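Local coordinates for glutamate--LysW ligase ArgX (Sulfolobus tokodaii, PDB 3VPB), which probably catalyses the ATP-dependent joining of glutamate's amino group to the gamma-carboxyl of the C-terminal glutamate of the carrier protein LysW in arginine biosynthesis, at residues T90-D103 with L239-L251. Numbering follows the deposited sequence.
Sequences TYSKLYREGIPIPD and LEHPNKGYVVNEL. With MG (magnesium ion), chain N; ZN (zinc ion), chain O; ADP (adenosine-5'-diphosphate), chain L.
Tyr91 OH gives a weak hydrogen bond to Asn249 O (2.7 Å) and receives Gln167 NE2 of strand 164-168 as a firmer partner. A long phenol suits this place, since CG anti to the carbonyl carbon (chi1 -73°) carries the ring along the Asn249 side chain, the ring and amide planes 34° apart. A phenylalanine here would probably leave the Gln167 amide without its acceptor and the Asn249 carbonyl without this weak bond. The Asn249 amide reaches the nucleotide, ND2 bonding weakly to ADP O1A (3.1 Å) while OD1 takes a hydrogen bond from Lys127. The loop after helix 87-96 joins strand 245-252 through Val248 N to Pro100 O (2.9 Å, 157° at the hydrogen). Beta-branched Val248 packs with both methyls, CG1 against Leu94 CD1 (3.8 Å) and CG2 against Ile99 CG2 (3.6 Å). At the outer end, Lys244 NZ pairs with Asp103 OD1 (3.5 Å) and with Glu168. A classic beta bulge sets Asn249 and Glu250 together opposite Asp237. With two carboxylate oxygens, Glu250 bridges magnesium and zinc through OE1 (2.1 Å to each) and also binds zinc, here in the second magnesium position, through OE2: the two-metal nucleotide site of an ATP-grasp ligase.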
loop_
_atom_site.group_PDB
_atom_site.type_symbol
_atom_site.label_atom_id
_atom_site.label_comp_id
_atom_site.label_asym_id
_atom_site.label_seq_id
_atom_site.Cartn_x
_atom_site.Cartn_y
_atom_site.Cartn_z
ATOM N N THR B 90 -14.761 11.103 16.643
ATOM C CA THR B 90 -14.586 12.050 17.753
ATOM C C THR B 90 -15.373 13.334 17.476
ATOM O O THR B 90 -16.150 13.791 18.319
ATOM C CB THR B 90 -13.101 12.385 17.981
ATOM O OG1 THR B 90 -12.425 11.223 18.461
ATOM C CG2 THR B 90 -12.930 13.503 18.998
ATOM N N TYR B 91 -15.166 13.922 16.300
ATOM C CA TYR B 91 -15.878 15.180 15.958
ATOM C C TYR B 91 -17.385 14.946 15.974
ATOM O O TYR B 91 -18.142 15.803 16.440
ATOM C CB TYR B 91 -15.451 15.718 14.583
ATOM C CG TYR B 91 -14.071 16.339 14.527
ATOM C CD1 TYR B 91 -13.265 16.145 13.403
ATOM C CD2 TYR B 91 -13.575 17.131 15.565
ATOM C CE1 TYR B 91 -11.998 16.710 13.312
ATOM C CE2 TYR B 91 -12.305 17.697 15.505
ATOM C CZ TYR B 91 -11.525 17.492 14.372
ATOM O OH TYR B 91 -10.297 18.062 14.296
ATOM N N SER B 92 -17.844 13.783 15.488
ATOM C CA SER B 92 -19.293 13.497 15.543
ATOM C C SER B 92 -19.891 13.625 16.957
ATOM O O SER B 92 -20.918 14.319 17.149
ATOM C CB SER B 92 -19.618 12.095 14.986
ATOM O OG SER B 92 -21.018 11.937 14.843
ATOM N N LYS B 93 -19.267 12.950 17.924
ATOM C CA LYS B 93 -19.744 12.928 19.319
ATOM C C LYS B 93 -19.639 14.327 19.919
ATOM O O LYS B 93 -20.583 14.816 20.551
ATOM C CB LYS B 93 -18.944 11.952 20.179
ATOM C CG LYS B 93 -19.202 10.469 19.935
ATOM C CD LYS B 93 -20.672 10.079 20.067
ATOM C CE LYS B 93 -20.869 8.554 19.902
ATOM N NZ LYS B 93 -20.730 8.095 18.489
ATOM N N LEU B 94 -18.499 14.982 19.700
ATOM C CA LEU B 94 -18.286 16.323 20.271
ATOM C C LEU B 94 -19.283 17.338 19.697
ATOM O O LEU B 94 -19.933 18.088 20.439
ATOM C CB LEU B 94 -16.838 16.787 20.023
ATOM C CG LEU B 94 -15.749 15.971 20.730
ATOM C CD1 LEU B 94 -14.361 16.505 20.374
ATOM C CD2 LEU B 94 -15.942 15.926 22.232
ATOM N N TYR B 95 -19.416 17.331 18.375
ATOM C CA TYR B 95 -20.280 18.283 17.696
ATOM C C TYR B 95 -21.702 18.147 18.184
ATOM O O TYR B 95 -22.358 19.142 18.463
ATOM C CB TYR B 95 -20.224 18.154 16.164
ATOM C CG TYR B 95 -21.053 19.218 15.476
ATOM C CD1 TYR B 95 -20.538 20.495 15.254
ATOM C CD2 TYR B 95 -22.374 18.953 15.084
ATOM C CE1 TYR B 95 -21.321 21.485 14.637
ATOM C CE2 TYR B 95 -23.161 19.933 14.491
ATOM C CZ TYR B 95 -22.631 21.186 14.273
ATOM O OH TYR B 95 -23.419 22.135 13.676
ATOM N N ARG B 96 -22.175 16.909 18.242
ATOM C CA ARG B 96 -23.525 16.605 18.666
ATOM C C ARG B 96 -23.872 17.166 20.040
ATOM O O ARG B 96 -25.023 17.539 20.289
ATOM C CB ARG B 96 -23.688 15.095 18.697
ATOM C CG ARG B 96 -24.545 14.600 17.607
ATOM C CD ARG B 96 -25.979 14.676 18.058
ATOM N NE ARG B 96 -26.177 13.822 19.224
ATOM C CZ ARG B 96 -27.201 13.926 20.066
ATOM N NH1 ARG B 96 -28.140 14.855 19.886
ATOM N NH2 ARG B 96 -27.276 13.099 21.097
ATOM N N GLU B 97 -22.883 17.212 20.926
ATOM C CA GLU B 97 -23.100 17.653 22.307
ATOM C C GLU B 97 -22.718 19.120 22.542
ATOM O O GLU B 97 -22.694 19.579 23.683
ATOM C CB GLU B 97 -22.316 16.779 23.269
ATOM C CG GLU B 97 -22.430 15.289 23.031
ATOM C CD GLU B 97 -23.655 14.671 23.661
ATOM O OE1 GLU B 97 -24.770 14.881 23.138
ATOM O OE2 GLU B 97 -23.495 13.948 24.668
ATOM N N GLY B 98 -22.432 19.857 21.470
ATOM C CA GLY B 98 -22.178 21.294 21.573
ATOM C C GLY B 98 -20.779 21.687 22.036
ATOM O O GLY B 98 -20.572 22.816 22.509
ATOM N N ILE B 99 -19.816 20.776 21.914
ATOM C CA ILE B 99 -18.419 21.126 22.114
ATOM C C ILE B 99 -17.897 21.754 20.827
ATOM O O ILE B 99 -18.143 21.232 19.747
ATOM C CB ILE B 99 -17.589 19.906 22.517
ATOM C CG1 ILE B 99 -17.874 19.532 23.964
ATOM C CG2 ILE B 99 -16.087 20.136 22.301
ATOM C CD1 ILE B 99 -17.236 20.456 24.982
ATOM N N PRO B 100 -17.184 22.886 20.937
ATOM C CA PRO B 100 -16.731 23.564 19.724
ATOM C C PRO B 100 -15.586 22.776 19.102
ATOM O O PRO B 100 -14.703 22.282 19.818
ATOM C CB PRO B 100 -16.251 24.928 20.255
ATOM C CG PRO B 100 -15.792 24.600 21.639
ATOM C CD PRO B 100 -16.855 23.664 22.145
ATOM N N ILE B 101 -15.675 22.583 17.787
ATOM C CA ILE B 101 -14.660 21.866 17.022
ATOM C C ILE B 101 -14.354 22.741 15.839
ATOM O O ILE B 101 -15.122 23.654 15.513
ATOM C CB ILE B 101 -15.186 20.450 16.548
ATOM C CG1 ILE B 101 -16.351 20.622 15.549
ATOM C CG2 ILE B 101 -15.502 19.569 17.784
ATOM C CD1 ILE B 101 -16.780 19.341 14.779
ATOM N N PRO B 102 -13.221 22.501 15.159
ATOM C CA PRO B 102 -13.029 23.372 13.997
ATOM C C PRO B 102 -14.133 23.182 12.963
ATOM O O PRO B 102 -14.648 22.073 12.804
ATOM C CB PRO B 102 -11.695 22.890 13.406
ATOM C CG PRO B 102 -11.002 22.184 14.553
ATOM C CD PRO B 102 -12.130 21.535 15.334
ATOM N N ASP B 103 -14.515 24.253 12.273
ATOM C CA ASP B 103 -15.539 24.130 11.220
ATOM C C ASP B 103 -15.056 23.136 10.178
ATOM O O ASP B 103 -14.008 23.359 9.585
ATOM C CB ASP B 103 -15.776 25.485 10.571
ATOM C CG ASP B 103 -16.584 26.421 11.448
ATOM O OD1 ASP B 103 -17.169 25.968 12.454
ATOM O OD2 ASP B 103 -16.663 27.614 11.098
ATOM N N LEU B 239 -7.146 24.067 20.222
ATOM C CA LEU B 239 -6.690 25.198 19.434
ATOM C C LEU B 239 -7.379 26.456 19.932
ATOM O O LEU B 239 -8.498 26.401 20.481
ATOM C CB LEU B 239 -7.015 25.007 17.948
ATOM C CG LEU B 239 -6.334 23.804 17.289
ATOM C CD1 LEU B 239 -7.058 23.436 15.995
ATOM C CD2 LEU B 239 -4.868 24.148 17.076
ATOM N N GLU B 240 -6.724 27.596 19.735
ATOM C CA GLU B 240 -7.268 28.876 20.238
ATOM C C GLU B 240 -7.657 29.740 19.050
ATOM O O GLU B 240 -6.785 30.106 18.228
ATOM C CB GLU B 240 -6.233 29.593 21.102
ATOM C CG GLU B 240 -5.841 28.784 22.342
ATOM C CD GLU B 240 -4.506 29.208 22.917
ATOM O OE1 GLU B 240 -3.448 28.845 22.351
ATOM O OE2 GLU B 240 -4.505 29.893 23.959
ATOM N N HIS B 241 -8.960 29.982 18.922
ATOM C CA HIS B 241 -9.519 30.738 17.804
ATOM C C HIS B 241 -9.641 32.198 18.223
ATOM O O HIS B 241 -10.144 32.476 19.318
ATOM C CB HIS B 241 -10.904 30.191 17.422
ATOM C CG HIS B 241 -11.418 30.713 16.117
ATOM N ND1 HIS B 241 -11.991 31.961 15.985
ATOM C CD2 HIS B 241 -11.432 30.160 14.881
ATOM C CE1 HIS B 241 -12.356 32.146 14.731
ATOM N NE2 HIS B 241 -12.015 31.074 14.037
ATOM N N PRO B 242 -9.194 33.126 17.356
ATOM C CA PRO B 242 -9.193 34.563 17.659
ATOM C C PRO B 242 -10.565 35.126 18.080
ATOM O O PRO B 242 -10.600 36.094 18.837
ATOM C CB PRO B 242 -8.813 35.211 16.326
ATOM C CG PRO B 242 -8.187 34.183 15.511
ATOM C CD PRO B 242 -8.599 32.833 16.033
ATOM N N ASN B 243 -11.665 34.553 17.582
ATOM C CA ASN B 243 -13.013 35.005 17.972
ATOM C C ASN B 243 -13.712 34.031 18.914
ATOM O O ASN B 243 -14.369 34.446 19.875
ATOM C CB ASN B 243 -13.905 35.265 16.736
ATOM C CG ASN B 243 -13.244 36.170 15.709
ATOM O OD1 ASN B 243 -13.204 35.852 14.509
ATOM N ND2 ASN B 243 -12.724 37.308 16.165
ATOM N N LYS B 244 -13.571 32.738 18.638
ATOM C CA LYS B 244 -14.366 31.693 19.313
ATOM C C LYS B 244 -13.759 31.117 20.594
ATOM O O LYS B 244 -14.442 30.416 21.348
ATOM C CB LYS B 244 -14.684 30.543 18.344
ATOM C CG LYS B 244 -15.520 30.932 17.131
ATOM C CD LYS B 244 -15.909 29.703 16.292
ATOM C CE LYS B 244 -14.814 29.264 15.314
ATOM N NZ LYS B 244 -15.259 28.044 14.545
ATOM N N GLY B 245 -12.481 31.388 20.835
ATOM C CA GLY B 245 -11.780 30.865 21.992
ATOM C C GLY B 245 -11.361 29.428 21.808
ATOM O O GLY B 245 -10.820 29.056 20.757
ATOM N N TYR B 246 -11.606 28.608 22.830
ATOM C CA TYR B 246 -11.068 27.239 22.818
ATOM C C TYR B 246 -11.904 26.326 21.925
ATOM O O TYR B 246 -13.135 26.263 22.038
ATOM C CB TYR B 246 -10.976 26.647 24.218
ATOM C CG TYR B 246 -10.046 27.395 25.150
ATOM C CD1 TYR B 246 -8.705 27.574 24.814
ATOM C CD2 TYR B 246 -10.505 27.906 26.369
ATOM C CE1 TYR B 246 -7.823 28.262 25.671
ATOM C CE2 TYR B 246 -9.627 28.593 27.241
ATOM C CZ TYR B 246 -8.295 28.756 26.875
ATOM O OH TYR B 246 -7.424 29.421 27.700
ATOM N N VAL B 247 -11.208 25.607 21.060
ATOM C CA VAL B 247 -11.824 24.707 20.092
ATOM C C VAL B 247 -11.127 23.364 20.277
ATOM O O VAL B 247 -9.893 23.304 20.250
ATOM C CB VAL B 247 -11.614 25.268 18.647
ATOM C CG1 VAL B 247 -12.242 24.379 17.633
ATOM C CG2 VAL B 247 -12.236 26.653 18.492
ATOM N N VAL B 248 -11.894 22.290 20.453
ATOM C CA VAL B 248 -11.283 20.962 20.612
ATOM C C VAL B 248 -10.939 20.392 19.244
ATOM O O VAL B 248 -11.809 20.281 18.359
ATOM C CB VAL B 248 -12.193 19.988 21.403
ATOM C CG1 VAL B 248 -11.494 18.630 21.573
ATOM C CG2 VAL B 248 -12.520 20.586 22.762
ATOM N N ASN B 249 -9.664 20.061 19.067
ATOM C CA ASN B 249 -9.171 19.519 17.824
ATOM C C ASN B 249 -9.156 17.989 17.778
ATOM O O ASN B 249 -9.467 17.397 16.742
ATOM C CB ASN B 249 -7.772 20.072 17.586
ATOM C CG ASN B 249 -7.232 19.746 16.222
ATOM O OD1 ASN B 249 -7.971 19.661 15.244
ATOM N ND2 ASN B 249 -5.918 19.579 16.147
ATOM N N GLU B 250 -8.732 17.341 18.859
ATOM C CA GLU B 250 -8.768 15.870 18.907
ATOM C C GLU B 250 -8.587 15.367 20.324
ATOM O O GLU B 250 -8.239 16.135 21.218
ATOM C CB GLU B 250 -7.707 15.238 18.014
ATOM C CG GLU B 250 -6.270 15.503 18.471
ATOM C CD GLU B 250 -5.314 14.429 17.992
ATOM O OE1 GLU B 250 -4.073 14.642 18.100
ATOM O OE2 GLU B 250 -5.808 13.356 17.547
ATOM N N LEU B 251 -8.819 14.074 20.504
ATOM C CA LEU B 251 -8.466 13.378 21.732
ATOM C C LEU B 251 -7.612 12.195 21.375
ATOM O O LEU B 251 -7.673 11.728 20.249
ATOM C CB LEU B 251 -9.722 12.907 22.488
ATOM C CG LEU B 251 -10.469 14.025 23.237
ATOM C CD1 LEU B 251 -11.525 14.669 22.347
ATOM C CD2 LEU B 251 -11.079 13.530 24.525
HETATM MG MG MG N . -2.593 16.084 17.818
HETATM ZN ZN ZN O . -3.508 12.677 17.499
HETATM P PB ADP L . -2.421 14.416 15.142
HETATM O O1B ADP L . -3.315 13.360 15.675
HETATM O O2B ADP L . -1.605 15.181 16.171
HETATM O O3B ADP L . -1.590 14.026 13.953
HETATM P PA ADP L . -3.830 16.952 14.962
HETATM O O1A ADP L . -5.205 17.190 14.346
HETATM O O2A ADP L . -3.553 17.115 16.439
HETATM O O3A ADP L . -3.426 15.478 14.461
HETATM O "O5'" ADP L . -2.827 17.903 14.143
HETATM C "C5'" ADP L . -1.432 18.015 14.426
HETATM C "C4'" ADP L . -1.041 19.478 14.503
HETATM O "O4'" ADP L . -1.468 20.134 13.305
HETATM C "C3'" ADP L . -1.782 20.181 15.644
HETATM O "O3'" ADP L . -1.029 20.118 16.861
HETATM C "C2'" ADP L . -1.895 21.601 15.142
HETATM O "O2'" ADP L . -0.673 22.314 15.378
HETATM C "C1'" ADP L . -2.027 21.406 13.655
HETATM N N9 ADP L . -3.447 21.413 13.253
HETATM C C8 ADP L . -4.246 20.345 13.002
HETATM N N7 ADP L . -5.451 20.784 12.612
HETATM C C5 ADP L . -5.421 22.131 12.606
HETATM C C6 ADP L . -6.369 23.216 12.321
HETATM N N6 ADP L . -7.617 22.923 11.910
HETATM N N1 ADP L . -5.922 24.505 12.397
HETATM C C2 ADP L . -4.678 24.814 12.782
HETATM N N3 ADP L . -3.772 23.852 13.093
HETATM C C4 ADP L . -4.105 22.535 13.026
HETATM O O HOH W 1 -9.762 12.497 18.099
HETATM O O HOH W 2 -15.837 26.139 16.766
HETATM O O HOH W 3 -1.047 17.546 17.905
HETATM O O HOH W 4 -3.830 10.685 16.919
#